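Carboxypeptidase D (Drosophila melanogaster, PDB 3MN8) releases C-terminal arginine and lysine residues from peptides and proteins as a zinc metallocarboxypeptidase, here represented by its active first carboxypeptidase-like domain. Local coordinates at residues 94-99 with 329-334; 111-116 with 319-324; 253-258 with 302-307; 259-262 with 266-269. One frame throughout, in Å; residues are numbered along the deposited sequence.

Contact 1 of 4, residues 94-99 with 329-334; sequences VKYIAN and LQLLRQ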
loop_
_atom_site.group_PDB
_atom_site.type_symbol
_atom_site.label_atom_id
_atom_site.label_comp_id
_atom_site.label_asym_id
_atom_site.label_seq_id
_atom_site.Cartn_x
_atom_site.Cartn_y
_atom_site.Cartn_z
ATOM N N VAL A 94 6.083 -4.720 0.298
ATOM C CA VAL A 94 5.004 -3.867 -0.140
ATOM C C VAL A 94 3.720 -4.475 0.395
ATOM O O VAL A 94 3.695 -5.669 0.710
ATOM C CB VAL A 94 4.950 -3.809 -1.675
ATOM C CG1 VAL A 94 3.861 -2.859 -2.134
ATOM C CG2 VAL A 94 6.307 -3.402 -2.243
ATOM N N LYS A 95 2.664 -3.667 0.510
ATOM C CA LYS A 95 1.358 -4.162 0.959
ATOM C C LYS A 95 0.167 -3.548 0.218
ATOM O O LYS A 95 0.204 -2.396 -0.227
ATOM C CB LYS A 95 1.187 -3.973 2.468
ATOM C CG LYS A 95 1.161 -2.530 2.935
ATOM C CD LYS A 95 2.160 -2.329 4.072
ATOM C CE LYS A 95 1.694 -1.240 5.032
ATOM N NZ LYS A 95 1.348 0.048 4.373
ATOM N N TYR A 96 -0.883 -4.346 0.077
ATOM C CA TYR A 96 -2.180 -3.859 -0.385
ATOM C C TYR A 96 -3.228 -4.128 0.695
ATOM O O TYR A 96 -3.386 -5.270 1.145
ATOM C CB TYR A 96 -2.594 -4.561 -1.678
ATOM C CG TYR A 96 -2.055 -3.916 -2.931
ATOM C CD1 TYR A 96 -1.637 -2.591 -2.927
ATOM C CD2 TYR A 96 -1.976 -4.628 -4.126
ATOM C CE1 TYR A 96 -1.164 -1.991 -4.074
ATOM C CE2 TYR A 96 -1.495 -4.036 -5.282
ATOM C CZ TYR A 96 -1.085 -2.713 -5.247
ATOM O OH TYR A 96 -0.591 -2.091 -6.373
ATOM N N ILE A 97 -3.930 -3.093 1.145
ATOM C CA ILE A 97 -5.028 -3.346 2.073
ATOM C C ILE A 97 -6.347 -2.967 1.423
ATOM O O ILE A 97 -6.387 -2.070 0.578
ATOM C CB ILE A 97 -4.867 -2.637 3.445
ATOM C CG1 ILE A 97 -3.582 -3.081 4.172
ATOM C CG2 ILE A 97 -6.051 -2.984 4.330
ATOM C CD1 ILE A 97 -2.351 -2.290 3.840
ATOM N N ALA A 98 -7.418 -3.660 1.803
ATOM C CA ALA A 98 -8.743 -3.354 1.286
ATOM C C ALA A 98 -9.816 -3.394 2.378
ATOM O O ALA A 98 -9.556 -3.781 3.515
ATOM C CB ALA A 98 -9.090 -4.311 0.172
ATOM N N ASN A 99 -11.020 -2.974 2.016
ATOM C CA ASN A 99 -12.203 -3.157 2.847
ATOM C C ASN A 99 -12.093 -2.639 4.275
ATOM O O ASN A 99 -12.656 -3.248 5.195
ATOM C CB ASN A 99 -12.612 -4.631 2.877
ATOM C CG ASN A 99 -14.021 -4.831 3.410
ATOM O OD1 ASN A 99 -14.241 -5.573 4.361
ATOM N ND2 ASN A 99 -14.981 -4.146 2.805
ATOM N N LEU A 329 -0.772 -4.115 -11.028
ATOM C CA LEU A 329 0.556 -4.613 -11.344
ATOM C C LEU A 329 1.549 -3.460 -11.505
ATOM O O LEU A 329 2.612 -3.444 -10.883
ATOM C CB LEU A 329 0.510 -5.444 -12.626
ATOM C CG LEU A 329 0.113 -6.920 -12.521
ATOM C CD1 LEU A 329 -0.173 -7.348 -11.071
ATOM C CD2 LEU A 329 -1.060 -7.234 -13.477
ATOM N N GLN A 330 1.190 -2.497 -12.344
ATOM C CA GLN A 330 2.068 -1.371 -12.628
ATOM C C GLN A 330 2.405 -0.553 -11.383
ATOM O O GLN A 330 3.530 -0.087 -11.235
ATOM C CB GLN A 330 1.462 -0.488 -13.719
ATOM C CG GLN A 330 1.446 -1.154 -15.070
ATOM C CD GLN A 330 2.829 -1.626 -15.478
ATOM O OE1 GLN A 330 3.701 -0.821 -15.788
ATOM N NE2 GLN A 330 3.032 -2.937 -15.483
ATOM N N LEU A 331 1.433 -0.377 -10.493
ATOM C CA LEU A 331 1.668 0.344 -9.244
ATOM C C LEU A 331 2.693 -0.427 -8.436
ATOM O O LEU A 331 3.638 0.146 -7.902
ATOM C CB LEU A 331 0.376 0.492 -8.443
ATOM C CG LEU A 331 0.424 1.356 -7.178
ATOM C CD1 LEU A 331 -0.956 1.475 -6.566
ATOM C CD2 LEU A 331 1.373 0.778 -6.150
ATOM N N LEU A 332 2.508 -1.735 -8.353
ATOM C CA LEU A 332 3.445 -2.549 -7.596
ATOM C C LEU A 332 4.848 -2.324 -8.111
ATOM O O LEU A 332 5.769 -2.142 -7.325
ATOM C CB LEU A 332 3.070 -4.033 -7.645
ATOM C CG LEU A 332 1.833 -4.362 -6.792
ATOM C CD1 LEU A 332 1.317 -5.768 -7.033
ATOM C CD2 LEU A 332 2.116 -4.143 -5.319
ATOM N N ARG A 333 5.008 -2.296 -9.431
ATOM C CA ARG A 333 6.338 -2.116 -10.036
ATOM C C ARG A 333 6.945 -0.742 -9.763
ATOM O O ARG A 333 8.134 -0.523 -9.996
ATOM C CB ARG A 333 6.313 -2.419 -11.534
ATOM C CG ARG A 333 5.647 -3.752 -11.841
ATOM C CD ARG A 333 6.079 -4.361 -13.166
ATOM N NE ARG A 333 7.364 -5.029 -13.064
ATOM C CZ ARG A 333 7.620 -6.316 -13.304
ATOM N NH1 ARG A 333 8.864 -6.734 -13.159
ATOM N NH2 ARG A 333 6.681 -7.179 -13.687
ATOM N N GLN A 334 6.131 0.173 -9.248
ATOM C CA GLN A 334 6.613 1.484 -8.824
ATOM C C GLN A 334 7.432 1.386 -7.526
ATOM O O GLN A 334 8.181 2.300 -7.177
ATOM C CB GLN A 334 5.441 2.448 -8.650
ATOM C CG GLN A 334 4.837 2.971 -9.953
ATOM C CD GLN A 334 5.765 3.952 -10.664
ATOM O OE1 GLN A 334 6.029 5.048 -10.172
ATOM N NE2 GLN A 334 6.261 3.555 -11.823
#

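Contact 2 of 4, residues 111-116 with 319-324; sequences LVYMAQ and QEWQRN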
loop_
_atom_site.group_PDB
_atom_site.type_symbol
_atom_site.label_atom_id
_atom_site.label_comp_id
_atom_site.label_asym_id
_atom_site.label_seq_id
_atom_site.Cartn_x
_atom_site.Cartn_y
_atom_site.Cartn_z
ATOM N N LEU A 111 -8.254 -8.065 -4.332
ATOM C CA LEU A 111 -7.055 -8.575 -3.690
ATOM C C LEU A 111 -7.116 -10.084 -3.600
ATOM O O LEU A 111 -6.097 -10.761 -3.682
ATOM C CB LEU A 111 -6.877 -7.968 -2.305
ATOM C CG LEU A 111 -6.392 -6.522 -2.318
ATOM C CD1 LEU A 111 -6.133 -6.018 -0.902
ATOM C CD2 LEU A 111 -5.132 -6.452 -3.165
ATOM N N VAL A 112 -8.317 -10.617 -3.429
ATOM C CA VAL A 112 -8.492 -12.055 -3.412
ATOM C C VAL A 112 -8.107 -12.593 -4.777
ATOM O O VAL A 112 -7.363 -13.570 -4.887
ATOM C CB VAL A 112 -9.937 -12.419 -3.080
ATOM C CG1 VAL A 112 -10.253 -13.822 -3.552
ATOM C CG2 VAL A 112 -10.173 -12.271 -1.572
ATOM N N TYR A 113 -8.600 -11.929 -5.818
ATOM C CA TYR A 113 -8.204 -12.222 -7.198
ATOM C C TYR A 113 -6.686 -12.114 -7.457
ATOM O O TYR A 113 -6.088 -12.992 -8.074
ATOM C CB TYR A 113 -8.948 -11.287 -8.157
ATOM C CG TYR A 113 -10.440 -11.536 -8.251
ATOM C CD1 TYR A 113 -11.303 -10.547 -8.724
ATOM C CD2 TYR A 113 -10.989 -12.761 -7.880
ATOM C CE1 TYR A 113 -12.673 -10.772 -8.822
ATOM C CE2 TYR A 113 -12.355 -12.996 -7.975
ATOM C CZ TYR A 113 -13.187 -11.996 -8.442
ATOM O OH TYR A 113 -14.537 -12.222 -8.531
ATOM N N MET A 114 -6.068 -11.030 -7.003
ATOM C CA MET A 114 -4.635 -10.854 -7.201
ATOM C C MET A 114 -3.830 -12.037 -6.642
ATOM O O MET A 114 -3.013 -12.614 -7.346
ATOM C CB MET A 114 -4.162 -9.523 -6.592
ATOM C CG MET A 114 -2.650 -9.253 -6.728
ATOM S SD MET A 114 -2.046 -9.084 -8.438
ATOM C CE MET A 114 -3.150 -7.785 -8.999
ATOM N N ALA A 115 -4.079 -12.393 -5.385
ATOM C CA ALA A 115 -3.398 -13.500 -4.721
ATOM C C ALA A 115 -3.339 -14.723 -5.623
ATOM O O ALA A 115 -2.261 -15.210 -5.968
ATOM C CB ALA A 115 -4.119 -13.850 -3.414
ATOM N N GLN A 116 -4.511 -15.221 -5.995
ATOM C CA GLN A 116 -4.603 -16.356 -6.891
ATOM C C GLN A 116 -3.866 -16.087 -8.201
ATOM O O GLN A 116 -3.055 -16.905 -8.641
ATOM C CB GLN A 116 -6.065 -16.657 -7.170
ATOM C CG GLN A 116 -6.868 -17.073 -5.940
ATOM C CD GLN A 116 -8.375 -17.114 -6.221
ATOM O OE1 GLN A 116 -8.911 -18.113 -6.719
ATOM N NE2 GLN A 116 -9.056 -16.014 -5.923
ATOM N N GLN A 319 -15.524 -7.739 -14.424
ATOM C CA GLN A 319 -15.174 -6.455 -15.067
ATOM C C GLN A 319 -14.172 -5.599 -14.265
ATOM O O GLN A 319 -13.186 -5.063 -14.812
ATOM C CB GLN A 319 -16.436 -5.614 -15.318
ATOM C CG GLN A 319 -17.063 -5.778 -16.695
ATOM C CD GLN A 319 -18.410 -6.477 -16.637
ATOM O OE1 GLN A 319 -19.314 -6.177 -17.421
ATOM N NE2 GLN A 319 -18.552 -7.413 -15.696
ATOM N N GLU A 320 -14.454 -5.448 -12.971
ATOM C CA GLU A 320 -13.577 -4.706 -12.081
ATOM C C GLU A 320 -12.185 -5.308 -12.129
ATOM O O GLU A 320 -11.182 -4.586 -12.098
ATOM C CB GLU A 320 -14.110 -4.712 -10.645
ATOM C CG GLU A 320 -15.515 -4.109 -10.490
ATOM C CD GLU A 320 -15.589 -2.609 -10.817
ATOM O OE1 GLU A 320 -14.572 -2.026 -11.254
ATOM O OE2 GLU A 320 -16.674 -2.007 -10.631
ATOM N N TRP A 321 -12.113 -6.633 -12.221
ATOM C CA TRP A 321 -10.806 -7.279 -12.308
ATOM C C TRP A 321 -10.024 -6.836 -13.550
ATOM O O TRP A 321 -8.854 -6.458 -13.449
ATOM C CB TRP A 321 -10.907 -8.810 -12.260
ATOM C CG TRP A 321 -9.618 -9.458 -12.680
ATOM C CD1 TRP A 321 -9.370 -10.084 -13.858
ATOM C CD2 TRP A 321 -8.385 -9.485 -11.942
ATOM N NE1 TRP A 321 -8.072 -10.521 -13.899
ATOM C CE2 TRP A 321 -7.441 -10.165 -12.736
ATOM C CE3 TRP A 321 -7.987 -9.000 -10.687
ATOM C CZ2 TRP A 321 -6.120 -10.379 -12.317
ATOM C CZ3 TRP A 321 -6.677 -9.221 -10.271
ATOM C CH2 TRP A 321 -5.763 -9.906 -11.083
ATOM N N GLN A 322 -10.670 -6.873 -14.713
ATOM C CA GLN A 322 -9.989 -6.548 -15.963
ATOM C C GLN A 322 -9.510 -5.099 -16.025
ATOM O O GLN A 322 -8.480 -4.810 -16.639
ATOM C CB GLN A 322 -10.869 -6.862 -17.168
ATOM C CG GLN A 322 -10.202 -7.789 -18.159
ATOM C CD GLN A 322 -10.021 -9.188 -17.606
ATOM O OE1 GLN A 322 -8.966 -9.805 -17.771
ATOM N NE2 GLN A 322 -11.053 -9.696 -16.936
ATOM N N ARG A 323 -10.252 -4.196 -15.390
ATOM C CA ARG A 323 -9.862 -2.782 -15.344
ATOM C C ARG A 323 -8.668 -2.520 -14.424
ATOM O O ARG A 323 -7.703 -1.845 -14.801
ATOM C CB ARG A 323 -11.044 -1.927 -14.891
ATOM C CG ARG A 323 -12.300 -2.214 -15.676
ATOM C CD ARG A 323 -13.498 -1.513 -15.079
ATOM N NE ARG A 323 -14.616 -1.439 -16.015
ATOM C CZ ARG A 323 -15.833 -1.045 -15.667
ATOM N NH1 ARG A 323 -16.070 -0.699 -14.405
ATOM N NH2 ARG A 323 -16.808 -0.998 -16.569
ATOM N N ASN A 324 -8.739 -3.057 -13.211
ATOM C CA ASN A 324 -7.748 -2.752 -12.202
ATOM C C ASN A 324 -6.501 -3.603 -12.348
ATOM O O ASN A 324 -5.448 -3.280 -11.792
ATOM C CB ASN A 324 -8.348 -2.928 -10.816
ATOM C CG ASN A 324 -9.465 -1.942 -10.537
ATOM O OD1 ASN A 324 -9.243 -0.912 -9.900
ATOM N ND2 ASN A 324 -10.674 -2.249 -11.016
#

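Contact 3 of 4, residues 253-258 with 302-307; sequences HTYSDN and LTIELS. With GEM ((2-guanidinoethylmercapto)succinic acid), chain G.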
loop_
_atom_site.group_PDB
_atom_site.type_symbol
_atom_site.label_atom_id
_atom_site.label_comp_id
_atom_site.label_asym_id
_atom_site.label_seq_id
_atom_site.Cartn_x
_atom_site.Cartn_y
_atom_site.Cartn_z
ATOM N N HIS A 253 -0.816 8.498 -10.663
ATOM C CA HIS A 253 -1.009 8.515 -12.111
ATOM C C HIS A 253 -0.771 7.146 -12.700
ATOM O O HIS A 253 -1.455 6.749 -13.644
ATOM C CB HIS A 253 -0.101 9.530 -12.791
ATOM C CG HIS A 253 -0.748 10.866 -13.013
ATOM N ND1 HIS A 253 -0.217 12.045 -12.531
ATOM C CD2 HIS A 253 -1.887 11.208 -13.664
ATOM C CE1 HIS A 253 -0.999 13.054 -12.871
ATOM N NE2 HIS A 253 -2.019 12.572 -13.562
ATOM N N THR A 254 0.194 6.424 -12.136
ATOM C CA THR A 254 0.450 5.051 -12.562
ATOM C C THR A 254 -0.825 4.211 -12.522
ATOM O O THR A 254 -1.108 3.452 -13.443
ATOM C CB THR A 254 1.481 4.356 -11.674
ATOM O OG1 THR A 254 2.695 5.114 -11.663
ATOM C CG2 THR A 254 1.754 2.968 -12.202
ATOM N N TYR A 255 -1.589 4.339 -11.441
ATOM C CA TYR A 255 -2.816 3.564 -11.294
ATOM C C TYR A 255 -3.928 4.100 -12.201
ATOM O O TYR A 255 -4.570 3.349 -12.941
ATOM C CB TYR A 255 -3.278 3.551 -9.830
ATOM C CG TYR A 255 -4.290 2.466 -9.541
ATOM C CD1 TYR A 255 -5.628 2.619 -9.917
ATOM C CD2 TYR A 255 -3.908 1.281 -8.908
ATOM C CE1 TYR A 255 -6.567 1.621 -9.663
ATOM C CE2 TYR A 255 -4.834 0.274 -8.649
ATOM C CZ TYR A 255 -6.165 0.450 -9.031
ATOM O OH TYR A 255 -7.092 -0.538 -8.781
ATOM N N SER A 256 -4.150 5.405 -12.147
ATOM C CA SER A 256 -5.245 5.985 -12.900
ATOM C C SER A 256 -4.985 5.862 -14.401
ATOM O O SER A 256 -5.865 5.447 -15.159
ATOM C CB SER A 256 -5.454 7.445 -12.493
ATOM O OG SER A 256 -6.609 7.988 -13.112
ATOM N N ASP A 257 -3.777 6.225 -14.827
ATOM C CA ASP A 257 -3.423 6.183 -16.247
ATOM C C ASP A 257 -3.743 4.801 -16.825
ATOM O O ASP A 257 -4.193 4.685 -17.963
ATOM C CB ASP A 257 -1.936 6.532 -16.469
ATOM C CG ASP A 257 -1.642 8.029 -16.323
ATOM O OD1 ASP A 257 -2.559 8.778 -15.941
ATOM O OD2 ASP A 257 -0.493 8.464 -16.590
ATOM N N ASN A 258 -3.515 3.762 -16.026
ATOM C CA ASN A 258 -3.758 2.386 -16.451
ATOM C C ASN A 258 -5.183 1.882 -16.211
ATOM O O ASN A 258 -5.471 0.704 -16.412
ATOM C CB ASN A 258 -2.756 1.445 -15.785
ATOM C CG ASN A 258 -1.401 1.479 -16.463
ATOM O OD1 ASN A 258 -1.206 0.869 -17.520
ATOM N ND2 ASN A 258 -0.456 2.203 -15.867
ATOM N N LEU A 302 -0.964 5.072 -1.037
ATOM C CA LEU A 302 -2.042 5.763 -1.743
ATOM C C LEU A 302 -3.382 5.299 -1.220
ATOM O O LEU A 302 -3.507 4.185 -0.714
ATOM C CB LEU A 302 -2.007 5.460 -3.243
ATOM C CG LEU A 302 -0.837 5.993 -4.059
ATOM C CD1 LEU A 302 -1.106 5.728 -5.532
ATOM C CD2 LEU A 302 -0.636 7.476 -3.796
ATOM N N THR A 303 -4.390 6.155 -1.362
ATOM C CA THR A 303 -5.777 5.766 -1.129
ATOM C C THR A 303 -6.433 5.605 -2.496
ATOM O O THR A 303 -6.439 6.535 -3.299
ATOM C CB THR A 303 -6.566 6.837 -0.325
ATOM O OG1 THR A 303 -5.818 7.247 0.827
ATOM C CG2 THR A 303 -7.920 6.296 0.127
ATOM N N ILE A 304 -6.982 4.429 -2.774
ATOM C CA ILE A 304 -7.596 4.219 -4.078
ATOM C C ILE A 304 -9.078 3.843 -4.035
ATOM O O ILE A 304 -9.480 2.852 -3.402
ATOM C CB ILE A 304 -6.817 3.213 -4.917
ATOM C CG1 ILE A 304 -5.423 3.756 -5.196
ATOM C CG2 ILE A 304 -7.549 2.955 -6.227
ATOM C CD1 ILE A 304 -4.461 2.708 -5.651
ATOM N N GLU A 305 -9.873 4.659 -4.727
ATOM C CA GLU A 305 -11.315 4.477 -4.809
ATOM C C GLU A 305 -11.628 3.716 -6.096
ATOM O O GLU A 305 -11.260 4.153 -7.185
ATOM C CB GLU A 305 -12.011 5.846 -4.805
ATOM C CG GLU A 305 -11.723 6.726 -3.574
ATOM C CD GLU A 305 -12.510 6.294 -2.344
ATOM O OE1 GLU A 305 -12.366 6.932 -1.284
ATOM O OE2 GLU A 305 -13.272 5.309 -2.435
ATOM N N LEU A 306 -12.314 2.584 -5.975
ATOM C CA LEU A 306 -12.483 1.675 -7.113
ATOM C C LEU A 306 -13.808 1.808 -7.860
ATOM O O LEU A 306 -13.838 1.766 -9.091
ATOM C CB LEU A 306 -12.277 0.220 -6.677
ATOM C CG LEU A 306 -10.882 -0.018 -6.119
ATOM C CD1 LEU A 306 -10.772 -1.361 -5.433
ATOM C CD2 LEU A 306 -9.868 0.106 -7.229
ATOM N N SER A 307 -14.901 1.963 -7.122
ATOM C CA SER A 307 -16.213 2.016 -7.747
ATOM C C SER A 307 -17.042 3.164 -7.208
ATOM O O SER A 307 -16.798 3.662 -6.102
ATOM C CB SER A 307 -16.956 0.704 -7.526
ATOM O OG SER A 307 -16.900 0.321 -6.158
HETATM C C8 GEM G . -12.419 8.800 2.427
HETATM S S7 GEM G . -10.736 8.264 2.289
HETATM C C6 GEM G . -10.314 8.926 0.703
HETATM C C5 GEM G . -10.582 10.424 0.570
HETATM N N3 GEM G . -9.623 11.117 1.415
HETATM C C1 GEM G . -9.617 12.410 1.723
HETATM N N4 GEM G . -8.672 12.906 2.512
HETATM N N2 GEM G . -10.561 13.213 1.245
HETATM C C9 GEM G . -12.859 8.530 3.841
HETATM O O14 GEM G . -12.070 7.920 4.598
HETATM O O15 GEM G . -13.982 8.927 4.215
HETATM C C10 GEM G . -13.353 8.142 1.398
HETATM C C11 GEM G . -13.612 6.649 1.556
HETATM O O12 GEM G . -13.484 5.930 0.536
HETATM O O13 GEM G . -13.976 6.190 2.669
#

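Contact 4 of 4, residues 259-262 with 266-269; sequences HPIM and NNCN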
loop_
_atom_site.group_PDB
_atom_site.type_symbol
_atom_site.label_atom_id
_atom_site.label_comp_id
_atom_site.label_asym_id
_atom_site.label_seq_id
_atom_site.Cartn_x
_atom_site.Cartn_y
_atom_site.Cartn_z
ATOM N N HIS A 259 -6.069 2.777 -15.783
ATOM C CA HIS A 259 -7.442 2.410 -15.462
ATOM C C HIS A 259 -8.363 3.136 -16.425
ATOM O O HIS A 259 -8.538 4.346 -16.328
ATOM C CB HIS A 259 -7.773 2.782 -14.008
ATOM C CG HIS A 259 -9.070 2.209 -13.512
ATOM N ND1 HIS A 259 -10.286 2.495 -14.100
ATOM C CD2 HIS A 259 -9.342 1.379 -12.476
ATOM C CE1 HIS A 259 -11.247 1.864 -13.449
ATOM N NE2 HIS A 259 -10.703 1.176 -12.461
ATOM N N PRO A 260 -8.956 2.396 -17.363
ATOM C CA PRO A 260 -9.715 2.951 -18.496
ATOM C C PRO A 260 -10.803 3.947 -18.097
ATOM O O PRO A 260 -11.206 4.754 -18.926
ATOM C CB PRO A 260 -10.371 1.715 -19.115
ATOM C CG PRO A 260 -9.497 0.581 -18.717
ATOM C CD PRO A 260 -8.974 0.924 -17.349
ATOM N N ILE A 261 -11.282 3.877 -16.860
ATOM C CA ILE A 261 -12.411 4.704 -16.422
ATOM C C ILE A 261 -11.988 5.813 -15.459
ATOM O O ILE A 261 -12.447 6.963 -15.563
ATOM C CB ILE A 261 -13.517 3.838 -15.764
ATOM C CG1 ILE A 261 -14.230 2.989 -16.826
ATOM C CG2 ILE A 261 -14.515 4.711 -14.988
ATOM C CD1 ILE A 261 -15.185 1.974 -16.243
ATOM N N MET A 262 -11.116 5.447 -14.523
ATOM C CA MET A 262 -10.491 6.389 -13.595
ATOM C C MET A 262 -9.704 7.473 -14.337
ATOM O O MET A 262 -9.765 8.641 -13.978
ATOM C CB MET A 262 -9.573 5.629 -12.627
ATOM C CG MET A 262 -8.998 6.466 -11.493
ATOM S SD MET A 262 -8.083 5.402 -10.355
ATOM C CE MET A 262 -9.395 4.309 -9.826
ATOM N N ASN A 266 -14.227 12.139 -14.476
ATOM C CA ASN A 266 -15.583 12.670 -14.336
ATOM C C ASN A 266 -16.596 11.639 -13.854
ATOM O O ASN A 266 -17.765 11.662 -14.255
ATOM C CB ASN A 266 -16.047 13.278 -15.657
ATOM C CG ASN A 266 -15.797 12.364 -16.837
ATOM O OD1 ASN A 266 -15.297 11.246 -16.681
ATOM N ND2 ASN A 266 -16.139 12.839 -18.031
ATOM N N ASN A 267 -16.146 10.748 -12.979
ATOM C CA ASN A 267 -16.961 9.630 -12.520
ATOM C C ASN A 267 -17.763 9.987 -11.274
ATOM O O ASN A 267 -17.392 10.908 -10.544
ATOM C CB ASN A 267 -16.065 8.420 -12.246
ATOM C CG ASN A 267 -15.014 8.211 -13.337
ATOM O OD1 ASN A 267 -15.337 8.120 -14.523
ATOM N ND2 ASN A 267 -13.753 8.138 -12.935
ATOM N N CYS A 268 -18.862 9.265 -11.054
ATOM C CA CYS A 268 -19.735 9.435 -9.879
ATOM C C CYS A 268 -20.047 10.889 -9.529
ATOM O O CYS A 268 -20.097 11.247 -8.345
ATOM C CB CYS A 268 -19.158 8.729 -8.637
ATOM S SG CYS A 268 -17.718 7.671 -8.920
ATOM N N ASN A 269 -20.255 11.718 -10.549
ATOM C CA ASN A 269 -20.500 13.151 -10.351
ATOM C C ASN A 269 -19.259 13.922 -9.873
ATOM O O ASN A 269 -19.327 15.132 -9.612
ATOM C CB ASN A 269 -21.684 13.397 -9.398
ATOM C CG ASN A 269 -23.034 13.035 -10.019
ATOM O OD1 ASN A 269 -24.005 12.777 -9.305
ATOM N ND2 ASN A 269 -23.099 13.021 -11.350
#

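Contact 1 of 4, residues 94-99 with 329-334
Tyr-96 on strand 93-97 and Leu-332 on helix 317-333 both place CG beside the backbone N (chi1 -86° for the tyrosine), whereas Leu-331 turns its CG anti to the backbone N (chi1 -174°), and together these settings put the phenol end between two neighbouring leucines. Leu-332 lies obliquely against the ring, its CD2 branch 3.5 Å from Tyr-96 CZ and its CD1 branch touching CE2. Leu-331 approaches from the opposite direction and meets mainly the hydroxyl, with its CB 3.4 Å from Tyr-96 OH. Two residues earlier on the strand, Val-94 CG1 adds a looser touch at 3.9 Å from Leu-332 CD2. The axes of strand 94-97 and helix 329-333 run at 144° and come within 10.4 Å, the helix covering the central sheet of the M14 alpha/beta catalytic domain. The strand sits inside the mixed eight-stranded sheet, between 136-140 and 212-217. Phe-216 from the latter strand meets the Tyr-96 ring edge-to-face, and Leu-111 of helix 106-121 packs on it as well. The side chains of the two leucines offer the buried hydroxyl only carbon. That polar atom is satisfied by a hydrogen bond to the backbone O of Leu-328, so the tyrosine ties sheet to helix by polar and dispersion forces together.

Contact 2 of 4, residues 111-116 with 319-324
Helices 106-121 and 317-333 of the M14 catalytic domain pack together here through one large aromatic side chain, Trp-321, laid against Tyr-113 and Met-114. The six-membered part of the indole does the touching: CE3 comes within 3.5 Å of Tyr-113 CB, and CZ3 lies 3.8 Å from the backbone N of Met-114. With its CG anti to the backbone N (chi1 166°), Trp-321 reaches across to the other helix. Both helices belong to the layered alpha/beta architecture of the zinc carboxypeptidases, in which helices flank the central sheet, and Met-114 also packs on Leu-139 of strand 136-140. The Tyr-113 ring and the five-membered ring of Trp-321 are nearly perpendicular, with planes at 83°, but they meet obliquely, centroids 6.0 Å apart. Met-114, bent at chi2 and chi3, brings its CE to 4.0 Å from Trp-321 CH2. Phe-34 from the N-terminal loop adds an edge-to-face ring to Trp-321, whose NE1 is hydrogen-bonded to Glu-32 OE1.

Contact 3 of 4, residues 253-258 with 302-307
Tyr-255 of helix 245-257 turns one face of its ring to Ile-304 of strand 300-305, while Leu-306 crosses its outer end at about a right angle. The isoleucine makes a CH-pi contact through CD1, which lies 3.9 Å from the centroid of the Tyr-255 ring and 24° off the normal, displaced toward the rim near CD2. The second branch of Ile-304, CG2, lies on the same side of the ring plane, at the rim 3.8 Å from Tyr-255 CE1, so both methyls cover one face. Leu-306 uses CD2, which meets the phenol end 4.1 Å from Tyr-255 CZ. A chi1 of -164°, with CG anti to the backbone N, extends the tyrosine from its helix toward the strand. Side chains alternate along the strand: Ile-304 faces the helix, while Thr-303 and Glu-305 belong to the inhibitor pocket. Thr-303 CG2 lies 3.6 Å from C6 of (2-guanidinoethylmercapto)succinic acid, and Glu-305 is the predicted proton donor/acceptor. His-217, a zinc ligand, sits on the neighbouring strand 212-217. The Tyr-255 hydroxyl is hydrogen-bonded to Asn-324 OD1 of helix 317-333, which gives the buried polar end a partner. The chemistry thus divides the strand between two environments: one side packs against helix 245-257 through apolar and aromatic groups, and the other lines the ligand pocket.

Contact 4 of 4, residues 259-262 with 266-269
Ile-261 and Asn-267 meet where the loop that follows helix 245-257 doubles back on itself, and the carboxamide of the asparagine carries nearly all of the contact. Its ND2 donates to the backbone O of Ile-261 over 3.2 Å, a bent bond with an N-H...O angle of 145°. The donor lies well above the plane of that carbonyl, 47° out of it, although the oxygen stays close to the amide plane of Asn-267. Placing CG beside the backbone N (chi1 -43°) swings the amide into this position, where OD1 also comes 3.5 Å from Ile-261 CG2. The firmer side of the contact faces inward. Met-262 is buried, packing on Tyr-255 and Ser-256 of the preceding helix, and holds its CE over one face of the His-259 ring. In the ring plane of that histidine, ND1 accepts a hydrogen bond from Ile-261 N at 3.2 Å, which probably helps fix the turn. The other side is looser: Asn-266 and Asn-269 are exposed, and Asn-267 is only partly covered. Cys-268, next to Asn-267, is tied to Cys-308 by a disulfide. The cross-link thus secures the outer segment to the chain beyond strand 300-305, while one rather bent amide bond, with a weak second one from ND2 to Val-221 O, probably sets its orientation against 259-262.

Contacts 1, 2 and 3 are buried, whereas the centre of contact 4 lies about 21 Å from the centre of the chain and that contact is partly open to solvent. Helix 317-333 serves both contact 1, where it faces the sheet, and contact 2, where it faces another helix; contacts 1 and 3 reach the same sheet through different strands. Their chemistry follows place: aromatic and aliphatic packing in the three interior contacts, a side-chain-to-backbone hydrogen bond in the loop. Leu-329 of contact 1 packs on Met-114 of contact 2, and Arg-323 of contact 2 packs on Ile-261 of contact 4. Of the four, contact 3 alone includes residues of the inhibitor pocket.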